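Local coordinates for metallocarboxypeptidase (Trypanosoma cruzi, PDB 3DWC), which probably acts as a metal-dependent carboxypeptidase of the M32 family, releasing C-terminal amino acids other than proline from peptides with broad specificity, at residues 130-135 / 410-415; 216-221 / 315-320; 448-451 / 457-460. One frame throughout, in Å; residues are numbered along the deposited sequence.

Interaction 1 of 3, residues 130-135 / 410-415; sequences PTLKEL and VHWSGG
A helix packed against a turn in a long connecting loop joins two distant parts of this M32 carboxypeptidase: Leu132 and Leu135 of helix 125-147 meet Trp412 in the loop between helices 382-394 and 421-441. The leucines lie three residues apart; both can reach the loop, Leu132 by its side-chain end. CD2 of Leu132 approaches the benzo part of the indole at CE3, 3.8 Å away, and the two side chains meet aslant. That methyl gets there because CG stands opposite the backbone N (chi1 -161°), which swings the branches toward the loop although the CB itself sets off in another direction. Leu135 does something different. Its CB already points at the loop, and its CD1 methyl sits 3.5 Å from the carbonyl O of Trp412, with CD2 of Leu135 3.8 Å from the same oxygen. One leucine therefore meets the ring and the other the main chain of a single tryptophan, with no hydrogen bond across the contact. The carbonyl O of Trp412 is meanwhile used within the turn, accepting Gly415 N at 3.3 Å. On the polar side of the indole, NE1 of Trp412 is hydrogen-bonded to Glu369, while Phe417 meets the ring at an angle; together these would restrict its rotation. Ser413 turns its CB away from the helix and touches Trp116 of helix 99-122. Gly415 follows with positive phi and psi (65° and 39°), a left-handed backbone conformation common in glycine. The turn from Trp412 to Gly415 is a type I beta turn, held here against the side of a helix.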
ATOM      1  N   PRO B 130       5.792  -9.027 -36.699  1.00 53.17           N
ATOM      2  CA  PRO B 130       5.935 -10.443 -36.342  1.00 53.30           C
ATOM      3  C   PRO B 130       5.256 -10.771 -35.013  1.00 53.50           C
ATOM      4  O   PRO B 130       4.504 -11.749 -34.938  1.00 53.60           O
ATOM      5  CB  PRO B 130       7.461 -10.645 -36.266  1.00 53.39           C
ATOM      6  CG  PRO B 130       8.046  -9.505 -37.049  1.00 53.32           C
ATOM      7  CD  PRO B 130       7.103  -8.359 -36.806  1.00 53.16           C
ATOM      8  N   THR B 131       5.512  -9.947 -33.994  1.00 53.59           N
ATOM      9  CA  THR B 131       4.779 -10.021 -32.722  1.00 53.59           C
ATOM     10  C   THR B 131       3.269  -9.945 -32.956  1.00 53.34           C
ATOM     11  O   THR B 131       2.531 -10.816 -32.517  1.00 53.27           O
ATOM     12  CB  THR B 131       5.131  -8.860 -31.754  1.00 53.92           C
ATOM     13  OG1 THR B 131       6.530  -8.865 -31.453  1.00 54.07           O
ATOM     14  CG2 THR B 131       4.335  -8.993 -30.457  1.00 53.19           C
ATOM     15  N   LEU B 132       2.830  -8.904 -33.665  1.00 53.22           N
ATOM     16  CA  LEU B 132       1.399  -8.652 -33.873  1.00 53.32           C
ATOM     17  C   LEU B 132       0.710  -9.880 -34.487  1.00 53.12           C
ATOM     18  O   LEU B 132      -0.353 -10.287 -34.017  1.00 53.13           O
ATOM     19  CB  LEU B 132       1.190  -7.370 -34.714  1.00 53.30           C
ATOM     20  CG  LEU B 132      -0.149  -6.578 -34.763  1.00 53.34           C
ATOM     21  CD1 LEU B 132      -0.810  -6.694 -36.117  1.00 52.14           C
ATOM     22  CD2 LEU B 132      -1.182  -6.886 -33.623  1.00 52.71           C
ATOM     23  N   LYS B 133       1.336 -10.492 -35.493  1.00 53.01           N
ATOM     24  CA  LYS B 133       0.842 -11.749 -36.075  1.00 52.98           C
ATOM     25  C   LYS B 133       0.647 -12.842 -35.030  1.00 52.60           C
ATOM     26  O   LYS B 133      -0.298 -13.618 -35.133  1.00 52.25           O
ATOM     27  CB  LYS B 133       1.795 -12.271 -37.165  1.00 53.35           C
ATOM     28  CG  LYS B 133       1.705 -11.526 -38.505  1.00 53.64           C
ATOM     29  CD  LYS B 133       2.914 -11.791 -39.420  1.00 53.74           C
ATOM     30  CE  LYS B 133       2.694 -12.951 -40.399  1.00 54.53           C
ATOM     31  NZ  LYS B 133       2.724 -14.303 -39.756  1.00 55.42           N
ATOM     32  N   GLU B 134       1.543 -12.913 -34.042  1.00 52.33           N
ATOM     33  CA  GLU B 134       1.471 -13.954 -32.987  1.00 52.45           C
ATOM     34  C   GLU B 134       0.369 -13.663 -31.955  1.00 51.76           C
ATOM     35  O   GLU B 134      -0.311 -14.579 -31.479  1.00 51.60           O
ATOM     36  CB  GLU B 134       2.807 -14.094 -32.247  1.00 52.26           C
ATOM     37  CG  GLU B 134       3.932 -14.714 -33.053  1.00 53.22           C
ATOM     38  CD  GLU B 134       5.158 -14.978 -32.184  1.00 53.58           C
ATOM     39  OE1 GLU B 134       6.202 -14.300 -32.384  1.00 56.21           O
ATOM     40  OE2 GLU B 134       5.061 -15.842 -31.280  1.00 53.76           O
ATOM     41  N   LEU B 135       0.236 -12.392 -31.593  1.00 51.43           N
ATOM     42  CA  LEU B 135      -0.883 -11.919 -30.746  1.00 51.38           C
ATOM     43  C   LEU B 135      -2.214 -12.316 -31.355  1.00 50.95           C
ATOM     44  O   LEU B 135      -2.999 -13.020 -30.737  1.00 50.41           O
ATOM     45  CB  LEU B 135      -0.807 -10.408 -30.564  1.00 51.01           C
ATOM     46  CG  LEU B 135       0.376  -9.972 -29.697  1.00 50.61           C
ATOM     47  CD1 LEU B 135       0.572  -8.478 -29.767  1.00 50.54           C
ATOM     48  CD2 LEU B 135       0.183 -10.444 -28.242  1.00 52.28           C
ATOM     49  N   VAL B 410      -1.726   0.682 -26.243  1.00 45.99           N
ATOM     50  CA  VAL B 410      -1.063  -0.451 -25.568  1.00 46.92           C
ATOM     51  C   VAL B 410      -1.859  -1.770 -25.582  1.00 47.63           C
ATOM     52  O   VAL B 410      -1.286  -2.864 -25.505  1.00 48.22           O
ATOM     53  CB  VAL B 410      -0.784  -0.094 -24.069  1.00 47.33           C
ATOM     54  CG1 VAL B 410      -2.066  -0.068 -23.274  1.00 46.82           C
ATOM     55  CG2 VAL B 410       0.259  -1.068 -23.459  1.00 46.89           C
ATOM     56  N   HIS B 411      -3.174  -1.644 -25.724  1.00 47.24           N
ATOM     57  CA  HIS B 411      -4.133  -2.722 -25.484  1.00 47.18           C
ATOM     58  C   HIS B 411      -3.746  -4.070 -26.081  1.00 47.04           C
ATOM     59  O   HIS B 411      -3.781  -5.082 -25.385  1.00 46.99           O
ATOM     60  CB  HIS B 411      -5.523  -2.278 -25.979  1.00 46.81           C
ATOM     61  CG  HIS B 411      -6.104  -1.157 -25.167  1.00 46.54           C
ATOM     62  ND1 HIS B 411      -5.521   0.093 -25.100  1.00 45.91           N
ATOM     63  CD2 HIS B 411      -7.186  -1.108 -24.349  1.00 47.26           C
ATOM     64  CE1 HIS B 411      -6.216   0.862 -24.280  1.00 45.76           C
ATOM     65  NE2 HIS B 411      -7.235   0.160 -23.813  1.00 46.55           N
ATOM     66  N   TRP B 412      -3.383  -4.100 -27.353  1.00 46.65           N
ATOM     67  CA  TRP B 412      -3.102  -5.377 -27.986  1.00 47.26           C
ATOM     68  C   TRP B 412      -1.797  -6.025 -27.463  1.00 47.56           C
ATOM     69  O   TRP B 412      -1.698  -7.255 -27.389  1.00 47.34           O
ATOM     70  CB  TRP B 412      -3.070  -5.229 -29.503  1.00 47.42           C
ATOM     71  CG  TRP B 412      -4.375  -4.821 -30.109  1.00 47.51           C
ATOM     72  CD1 TRP B 412      -5.611  -4.766 -29.487  1.00 47.47           C
ATOM     73  CD2 TRP B 412      -4.596  -4.449 -31.473  1.00 46.51           C
ATOM     74  NE1 TRP B 412      -6.568  -4.359 -30.390  1.00 46.88           N
ATOM     75  CE2 TRP B 412      -5.975  -4.156 -31.611  1.00 46.01           C
ATOM     76  CE3 TRP B 412      -3.758  -4.305 -32.590  1.00 46.69           C
ATOM     77  CZ2 TRP B 412      -6.538  -3.741 -32.829  1.00 47.22           C
ATOM     78  CZ3 TRP B 412      -4.322  -3.892 -33.807  1.00 47.32           C
ATOM     79  CH2 TRP B 412      -5.700  -3.620 -33.912  1.00 47.26           C
ATOM     80  N   SER B 413      -0.818  -5.195 -27.103  1.00 47.92           N
ATOM     81  CA  SER B 413       0.401  -5.665 -26.424  1.00 48.25           C
ATOM     82  C   SER B 413       0.092  -6.429 -25.156  1.00 48.61           C
ATOM     83  O   SER B 413       0.705  -7.477 -24.884  1.00 48.79           O
ATOM     84  CB  SER B 413       1.285  -4.491 -26.040  1.00 48.05           C
ATOM     85  OG  SER B 413       1.612  -3.772 -27.202  1.00 49.88           O
ATOM     86  N   GLY B 414      -0.862  -5.905 -24.379  1.00 48.45           N
ATOM     87  CA  GLY B 414      -1.153  -6.439 -23.055  1.00 48.32           C
ATOM     88  C   GLY B 414      -2.239  -7.483 -23.116  1.00 48.64           C
ATOM     89  O   GLY B 414      -2.869  -7.784 -22.096  1.00 49.26           O
ATOM     90  N   GLY B 415      -2.498  -8.000 -24.317  1.00 48.00           N
ATOM     91  CA  GLY B 415      -3.449  -9.079 -24.494  1.00 48.02           C
ATOM     92  C   GLY B 415      -4.890  -8.732 -24.174  1.00 48.15           C
ATOM     93  O   GLY B 415      -5.603  -9.559 -23.602  1.00 48.28           O
TER

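Interaction 2 of 3, residues 216-221 / 315-320; sequences CRFFMD and MEFLAP
Aromatic side chains bridge two widely spaced helices in this contact, which joins helix 209-222 to helix 312-326 in a buried, apolar interface. The local axes approach no closer than 12.7 Å and run roughly antiparallel, at 144°, so large side chains must span the separation. Phe317 and Phe219 share most of the bridging. CG of Phe317 lies opposite the backbone N (chi1 -169°), carrying the ring out toward the other helix, where its CD2-CE2 edge meets Phe219 and its CE2-CZ edge meets Phe218. CE1 of Phe219 lies at the edge of the Phe317 ring, in its plane, 3.6 Å from CE2 of Phe317. The planes of these two rings are at 83° and their centroids 6.0 Å apart; the side chains slide past each other in opposite directions, an oblique pair. Phe218 comes from the opposite direction to Phe317; CE2 of Phe317 stands at the edge of the Phe218 ring, 3.9 Å from CE2 of Phe218. Within helix 209-222 the neighbouring phenylalanines also touch, CD2 of Phe218 lying over one face of Phe219 near its rim, 3.9 Å above the plane. The CD1 methyl of Leu318 is 3.7 Å from CZ of Phe219, the two side chains crossing at about a right angle. Phe314 meets the Phe219 ring as well. Arg321, one turn further along helix 312-326, makes a cation-pi contact with Phe317. Behind the cluster runs helix 259-276, which carries two cobalt-binding histidines; its Leu262 touches Leu318, and its Val265 packs on Cys216 and Met220 of helix 209-222.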
ATOM      1  N   CYS B 216     -10.313  19.874  -7.312  1.00 30.46           N
ATOM      2  CA  CYS B 216     -10.684  18.497  -7.555  1.00 30.56           C
ATOM      3  C   CYS B 216     -11.371  17.869  -6.337  1.00 30.21           C
ATOM      4  O   CYS B 216     -12.408  17.224  -6.488  1.00 29.18           O
ATOM      5  CB  CYS B 216      -9.443  17.709  -7.966  1.00 31.25           C
ATOM      6  SG  CYS B 216      -8.885  18.014  -9.701  1.00 32.02           S
ATOM      7  N   ARG B 217     -10.793  18.025  -5.149  1.00 30.54           N
ATOM      8  CA  ARG B 217     -11.403  17.502  -3.933  1.00 31.41           C
ATOM      9  C   ARG B 217     -12.746  18.137  -3.705  1.00 30.89           C
ATOM     10  O   ARG B 217     -13.629  17.499  -3.154  1.00 30.82           O
ATOM     11  CB  ARG B 217     -10.548  17.762  -2.682  1.00 32.03           C
ATOM     12  CG  ARG B 217      -9.243  17.006  -2.685  1.00 33.52           C
ATOM     13  CD  ARG B 217      -8.400  17.220  -1.412  1.00 34.32           C
ATOM     14  NE  ARG B 217      -7.211  16.425  -1.655  1.00 40.42           N
ATOM     15  CZ  ARG B 217      -7.083  15.131  -1.359  1.00 40.24           C
ATOM     16  NH1 ARG B 217      -8.039  14.477  -0.688  1.00 39.02           N
ATOM     17  NH2 ARG B 217      -5.952  14.515  -1.705  1.00 42.01           N
ATOM     18  N   PHE B 218     -12.865  19.427  -4.036  1.00 31.51           N
ATOM     19  CA  PHE B 218     -14.125  20.128  -3.876  1.00 30.92           C
ATOM     20  C   PHE B 218     -15.153  19.419  -4.740  1.00 30.22           C
ATOM     21  O   PHE B 218     -16.249  19.147  -4.295  1.00 28.94           O
ATOM     22  CB  PHE B 218     -14.030  21.604  -4.262  1.00 32.02           C
ATOM     23  CG  PHE B 218     -15.362  22.288  -4.288  1.00 32.14           C
ATOM     24  CD1 PHE B 218     -15.991  22.641  -3.117  1.00 34.71           C
ATOM     25  CD2 PHE B 218     -16.012  22.536  -5.489  1.00 34.07           C
ATOM     26  CE1 PHE B 218     -17.240  23.233  -3.137  1.00 35.29           C
ATOM     27  CE2 PHE B 218     -17.238  23.134  -5.515  1.00 34.28           C
ATOM     28  CZ  PHE B 218     -17.856  23.500  -4.354  1.00 34.84           C
ATOM     29  N   PHE B 219     -14.774  19.055  -5.964  1.00 29.86           N
ATOM     30  CA  PHE B 219     -15.705  18.360  -6.813  1.00 29.89           C
ATOM     31  C   PHE B 219     -15.991  16.943  -6.402  1.00 29.63           C
ATOM     32  O   PHE B 219     -17.149  16.508  -6.499  1.00 29.69           O
ATOM     33  CB  PHE B 219     -15.408  18.544  -8.293  1.00 29.89           C
ATOM     34  CG  PHE B 219     -15.821  19.899  -8.800  1.00 31.92           C
ATOM     35  CD1 PHE B 219     -17.141  20.141  -9.161  1.00 29.78           C
ATOM     36  CD2 PHE B 219     -14.900  20.939  -8.912  1.00 32.43           C
ATOM     37  CE1 PHE B 219     -17.537  21.413  -9.630  1.00 32.10           C
ATOM     38  CE2 PHE B 219     -15.273  22.164  -9.388  1.00 31.42           C
ATOM     39  CZ  PHE B 219     -16.598  22.416  -9.742  1.00 32.10           C
ATOM     40  N   MET B 220     -15.002  16.249  -5.838  1.00 28.44           N
ATOM     41  CA  MET B 220     -15.279  14.981  -5.244  1.00 28.93           C
ATOM     42  C   MET B 220     -16.320  15.137  -4.097  1.00 29.51           C
ATOM     43  O   MET B 220     -17.203  14.285  -3.957  1.00 29.64           O
ATOM     44  CB  MET B 220     -13.993  14.350  -4.738  1.00 28.34           C
ATOM     45  CG  MET B 220     -13.054  13.982  -5.881  1.00 31.24           C
ATOM     46  SD  MET B 220     -11.499  13.325  -5.350  1.00 31.55           S
ATOM     47  CE  MET B 220     -11.943  11.658  -4.815  1.00 31.35           C
ATOM     48  N   ASP B 221     -16.245  16.221  -3.311  1.00 29.23           N
ATOM     49  CA  ASP B 221     -17.305  16.536  -2.320  1.00 30.45           C
ATOM     50  C   ASP B 221     -18.692  16.809  -2.935  1.00 29.73           C
ATOM     51  O   ASP B 221     -19.739  16.395  -2.398  1.00 30.01           O
ATOM     52  CB  ASP B 221     -16.912  17.748  -1.460  1.00 31.95           C
ATOM     53  CG  ASP B 221     -15.799  17.435  -0.460  1.00 34.96           C
ATOM     54  OD1 ASP B 221     -15.517  16.238  -0.171  1.00 41.42           O
ATOM     55  OD2 ASP B 221     -15.214  18.413   0.066  1.00 37.54           O
ATOM     56  N   MET B 315     -21.465  24.243 -16.341  1.00 30.80           N
ATOM     57  CA  MET B 315     -20.590  25.398 -16.558  1.00 30.88           C
ATOM     58  C   MET B 315     -20.977  26.575 -15.675  1.00 31.25           C
ATOM     59  O   MET B 315     -20.135  27.394 -15.293  1.00 30.56           O
ATOM     60  CB  MET B 315     -20.585  25.803 -18.048  1.00 30.52           C
ATOM     61  CG  MET B 315     -19.996  24.733 -18.988  1.00 30.45           C
ATOM     62  SD  MET B 315     -18.366  24.079 -18.511  1.00 35.55           S
ATOM     63  CE  MET B 315     -18.787  22.557 -17.702  1.00 36.88           C
ATOM     64  N   GLU B 316     -22.278  26.687 -15.409  1.00 31.88           N
ATOM     65  CA  GLU B 316     -22.808  27.733 -14.571  1.00 31.76           C
ATOM     66  C   GLU B 316     -22.357  27.607 -13.136  1.00 31.01           C
ATOM     67  O   GLU B 316     -22.036  28.601 -12.482  1.00 29.13           O
ATOM     68  CB  GLU B 316     -24.320  27.712 -14.612  1.00 31.95           C
ATOM     69  CG  GLU B 316     -24.865  27.953 -15.976  1.00 35.60           C
ATOM     70  CD  GLU B 316     -26.383  28.145 -15.965  1.00 35.09           C
ATOM     71  OE1 GLU B 316     -26.906  28.715 -14.964  1.00 39.72           O
ATOM     72  OE2 GLU B 316     -27.021  27.681 -16.941  1.00 42.05           O
ATOM     73  N   PHE B 317     -22.353  26.364 -12.644  1.00 30.65           N
ATOM     74  CA  PHE B 317     -21.708  26.056 -11.394  1.00 30.70           C
ATOM     75  C   PHE B 317     -20.149  26.167 -11.408  1.00 30.06           C
ATOM     76  O   PHE B 317     -19.533  26.673 -10.470  1.00 28.25           O
ATOM     77  CB  PHE B 317     -22.108  24.658 -10.955  1.00 31.78           C
ATOM     78  CG  PHE B 317     -21.699  24.351  -9.543  1.00 32.08           C
ATOM     79  CD1 PHE B 317     -22.428  24.845  -8.464  1.00 31.68           C
ATOM     80  CD2 PHE B 317     -20.597  23.542  -9.292  1.00 32.71           C
ATOM     81  CE1 PHE B 317     -22.048  24.559  -7.142  1.00 32.24           C
ATOM     82  CE2 PHE B 317     -20.220  23.242  -7.976  1.00 31.71           C
ATOM     83  CZ  PHE B 317     -20.955  23.759  -6.905  1.00 33.38           C
ATOM     84  N   LEU B 318     -19.518  25.660 -12.458  1.00 29.82           N
ATOM     85  CA  LEU B 318     -18.064  25.606 -12.523  1.00 29.70           C
ATOM     86  C   LEU B 318     -17.364  26.963 -12.593  1.00 30.19           C
ATOM     87  O   LEU B 318     -16.368  27.216 -11.873  1.00 30.86           O
ATOM     88  CB  LEU B 318     -17.630  24.770 -13.737  1.00 31.34           C
ATOM     89  CG  LEU B 318     -16.116  24.667 -13.990  1.00 30.44           C
ATOM     90  CD1 LEU B 318     -15.404  24.054 -12.783  1.00 30.21           C
ATOM     91  CD2 LEU B 318     -15.839  23.909 -15.285  1.00 29.74           C
ATOM     92  N   ALA B 319     -17.847  27.823 -13.478  1.00 29.53           N
ATOM     93  CA  ALA B 319     -17.164  29.092 -13.758  1.00 29.29           C
ATOM     94  C   ALA B 319     -16.765  29.908 -12.530  1.00 28.90           C
ATOM     95  O   ALA B 319     -15.571  30.315 -12.403  1.00 28.76           O
ATOM     96  CB  ALA B 319     -17.971  29.921 -14.748  1.00 27.83           C
ATOM     97  N   PRO B 320     -17.717  30.186 -11.630  1.00 29.44           N
ATOM     98  CA  PRO B 320     -17.345  30.901 -10.401  1.00 29.98           C
ATOM     99  C   PRO B 320     -16.428  30.161  -9.425  1.00 30.26           C
ATOM    100  O   PRO B 320     -15.760  30.810  -8.612  1.00 29.46           O
ATOM    101  CB  PRO B 320     -18.706  31.152  -9.703  1.00 31.14           C
ATOM    102  CG  PRO B 320     -19.750  30.794 -10.678  1.00 30.96           C
ATOM    103  CD  PRO B 320     -19.158  29.859 -11.658  1.00 29.74           C
TER

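Interaction 3 of 3, residues 448-451 / 457-460; sequences DCIR and KILA. With ALA (alanine), chain P; SO4 (sulfate ion), chain R.
With CG1 opposite its own carbonyl carbon (chi1 -59°) and the chain extended beyond it (chi2 173°), Ile458 sends its CD1 methyl across to Cys449 and Ile450. That methyl lies 3.9 Å from CB of Cys449 and equally far from CG1 of Ile450, whose side chain it crosses at about a right angle. Beside them, the aliphatic part of Lys457 passes SG of Cys449, with CD of Lys457 4.3 Å from the sulfur. These residues pack two consecutive helices, 443-451 and 456-467, on each other across a short linker. Asp454, Leu455 and Gly456, with Lys224, line the pocket of a bound glycine, and Lys457 follows directly. Ile450 also touches Ala313 and Phe314 of helix 312-326, while Ile458 reaches Phe303 of helix 294-309. Arg451 forms a salt bridge with Asp448 one turn earlier: NE of Arg451 meets OD1 of Asp448 at 3.1 Å on its anti side, 34° out of the carboxylate plane. NH1 and NH2 hold a sulfate, probably from the crystallisation liquor, by weak hydrogen bonds, the sulfur in plane at the guanidinium edge. On the other helix, CG of Lys457 lies 3.7 Å from CB of a bound alanine.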
ATOM      1  N   ASP B 448     -31.429  22.222 -12.553  1.00 33.13           N
ATOM      2  CA  ASP B 448     -31.233  22.960 -11.310  1.00 33.43           C
ATOM      3  C   ASP B 448     -30.245  22.269 -10.390  1.00 33.02           C
ATOM      4  O   ASP B 448     -29.409  22.946  -9.806  1.00 32.65           O
ATOM      5  CB  ASP B 448     -32.547  23.185 -10.550  1.00 34.40           C
ATOM      6  CG  ASP B 448     -33.398  24.217 -11.176  1.00 39.02           C
ATOM      7  OD1 ASP B 448     -32.910  24.839 -12.133  1.00 42.85           O
ATOM      8  OD2 ASP B 448     -34.563  24.397 -10.721  1.00 42.34           O
ATOM      9  N   CYS B 449     -30.350  20.939 -10.246  1.00 32.32           N
ATOM     10  CA  CYS B 449     -29.375  20.156  -9.489  1.00 31.70           C
ATOM     11  C   CYS B 449     -27.953  20.350  -9.997  1.00 32.09           C
ATOM     12  O   CYS B 449     -27.032  20.567  -9.218  1.00 30.75           O
ATOM     13  CB  CYS B 449     -29.709  18.660  -9.538  1.00 32.62           C
ATOM     14  SG  CYS B 449     -31.292  18.196  -8.731  1.00 35.04           S
ATOM     15  N   ILE B 450     -27.772  20.241 -11.306  1.00 31.34           N
ATOM     16  CA  ILE B 450     -26.465  20.397 -11.902  1.00 31.08           C
ATOM     17  C   ILE B 450     -25.933  21.822 -11.721  1.00 31.99           C
ATOM     18  O   ILE B 450     -24.848  22.003 -11.191  1.00 31.95           O
ATOM     19  CB  ILE B 450     -26.461  19.986 -13.412  1.00 30.60           C
ATOM     20  CG1 ILE B 450     -26.764  18.473 -13.583  1.00 32.16           C
ATOM     21  CG2 ILE B 450     -25.100  20.311 -14.049  1.00 31.12           C
ATOM     22  CD1 ILE B 450     -27.036  17.973 -15.058  1.00 26.92           C
ATOM     23  N   ARG B 451     -26.694  22.834 -12.125  1.00 32.37           N
ATOM     24  CA  ARG B 451     -26.183  24.198 -12.085  1.00 33.25           C
ATOM     25  C   ARG B 451     -25.908  24.718 -10.673  1.00 33.10           C
ATOM     26  O   ARG B 451     -25.056  25.579 -10.505  1.00 31.97           O
ATOM     27  CB  ARG B 451     -27.073  25.154 -12.911  1.00 32.66           C
ATOM     28  CG  ARG B 451     -28.291  25.658 -12.262  1.00 35.75           C
ATOM     29  CD  ARG B 451     -29.216  26.338 -13.318  1.00 38.63           C
ATOM     30  NE  ARG B 451     -30.490  26.661 -12.717  1.00 43.73           N
ATOM     31  CZ  ARG B 451     -30.674  27.646 -11.836  1.00 47.95           C
ATOM     32  NH1 ARG B 451     -31.887  27.849 -11.341  1.00 48.94           N
ATOM     33  NH2 ARG B 451     -29.669  28.453 -11.458  1.00 49.34           N
ATOM     34  N   LYS B 457     -30.123  14.093  -5.686  1.00 31.85           N
ATOM     35  CA  LYS B 457     -31.339  13.467  -6.254  1.00 32.07           C
ATOM     36  C   LYS B 457     -30.927  12.619  -7.467  1.00 32.05           C
ATOM     37  O   LYS B 457     -31.495  11.528  -7.778  1.00 31.04           O
ATOM     38  CB  LYS B 457     -32.321  14.535  -6.684  1.00 32.65           C
ATOM     39  CG  LYS B 457     -33.203  15.064  -5.582  1.00 34.98           C
ATOM     40  CD  LYS B 457     -34.004  16.229  -6.084  1.00 34.50           C
ATOM     41  CE  LYS B 457     -34.889  16.778  -4.996  1.00 37.21           C
ATOM     42  NZ  LYS B 457     -35.941  17.652  -5.600  1.00 38.81           N
ATOM     43  N   ILE B 458     -29.907  13.125  -8.152  1.00 30.59           N
ATOM     44  CA  ILE B 458     -29.398  12.438  -9.311  1.00 29.57           C
ATOM     45  C   ILE B 458     -28.661  11.204  -8.826  1.00 29.41           C
ATOM     46  O   ILE B 458     -28.938  10.112  -9.304  1.00 28.47           O
ATOM     47  CB  ILE B 458     -28.530  13.333 -10.195  1.00 29.43           C
ATOM     48  CG1 ILE B 458     -29.298  14.568 -10.702  1.00 29.59           C
ATOM     49  CG2 ILE B 458     -28.032  12.557 -11.455  1.00 29.28           C
ATOM     50  CD1 ILE B 458     -28.323  15.562 -11.457  1.00 28.57           C
ATOM     51  N   LEU B 459     -27.757  11.367  -7.853  1.00 29.43           N
ATOM     52  CA  LEU B 459     -26.936  10.267  -7.373  1.00 29.33           C
ATOM     53  C   LEU B 459     -27.836   9.192  -6.773  1.00 28.42           C
ATOM     54  O   LEU B 459     -27.562   8.019  -6.948  1.00 27.36           O
ATOM     55  CB  LEU B 459     -25.867  10.728  -6.346  1.00 29.37           C
ATOM     56  CG  LEU B 459     -24.898  11.829  -6.806  1.00 28.95           C
ATOM     57  CD1 LEU B 459     -24.078  12.363  -5.649  1.00 27.29           C
ATOM     58  CD2 LEU B 459     -24.018  11.286  -7.966  1.00 26.55           C
ATOM     59  N   ALA B 460     -28.934   9.586  -6.117  1.00 28.88           N
ATOM     60  CA  ALA B 460     -29.850   8.620  -5.548  1.00 28.94           C
ATOM     61  C   ALA B 460     -30.514   7.731  -6.593  1.00 28.26           C
ATOM     62  O   ALA B 460     -30.676   6.529  -6.386  1.00 25.93           O
ATOM     63  CB  ALA B 460     -30.914   9.294  -4.694  1.00 29.68           C
TER
HETATM   64  N   ALA P 702     -29.967  15.974  -1.901  1.00 41.51           N
HETATM   65  CA  ALA P 702     -31.104  15.128  -1.485  1.00 41.50           C
HETATM   66  C   ALA P 702     -30.932  13.657  -1.876  1.00 42.18           C
HETATM   67  O   ALA P 702     -31.873  13.005  -2.345  1.00 42.46           O
HETATM   68  CB  ALA P 702     -32.417  15.690  -2.070  1.00 41.72           C
HETATM   69  S   SO4 R 602     -31.345  31.112  -9.519  1.00 82.20           S
HETATM   70  O1  SO4 R 602     -31.735  32.509  -9.315  1.00 81.52           O
HETATM   71  O2  SO4 R 602     -32.247  30.213  -8.790  1.00 81.70           O
HETATM   72  O3  SO4 R 602     -31.387  30.845 -10.956  1.00 81.37           O
HETATM   73  O4  SO4 R 602     -29.989  30.902  -9.011  1.00 82.54           O

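How the interactions relate
Interactions 2 and 3 are neighbours, their centres 13 Å apart, and they abut through helix 312-326: CB of Phe317 packs on the carbonyl O of Arg451, so that helix takes part in one contact while lying against helix 443-451 of the other. Interaction 1 sits on the opposite side of the chain's centre, its own centre 41 Å from that of interaction 2 and 43 Å from that of interaction 3. In sequence, 216-221 and 315-320 both fall between 130-135 and 410-415, whereas 448-451 and 457-460 come later. Interactions 1 and 2 join regions far apart in sequence, while interaction 3 packs two successive helices of the same helical peptidase body.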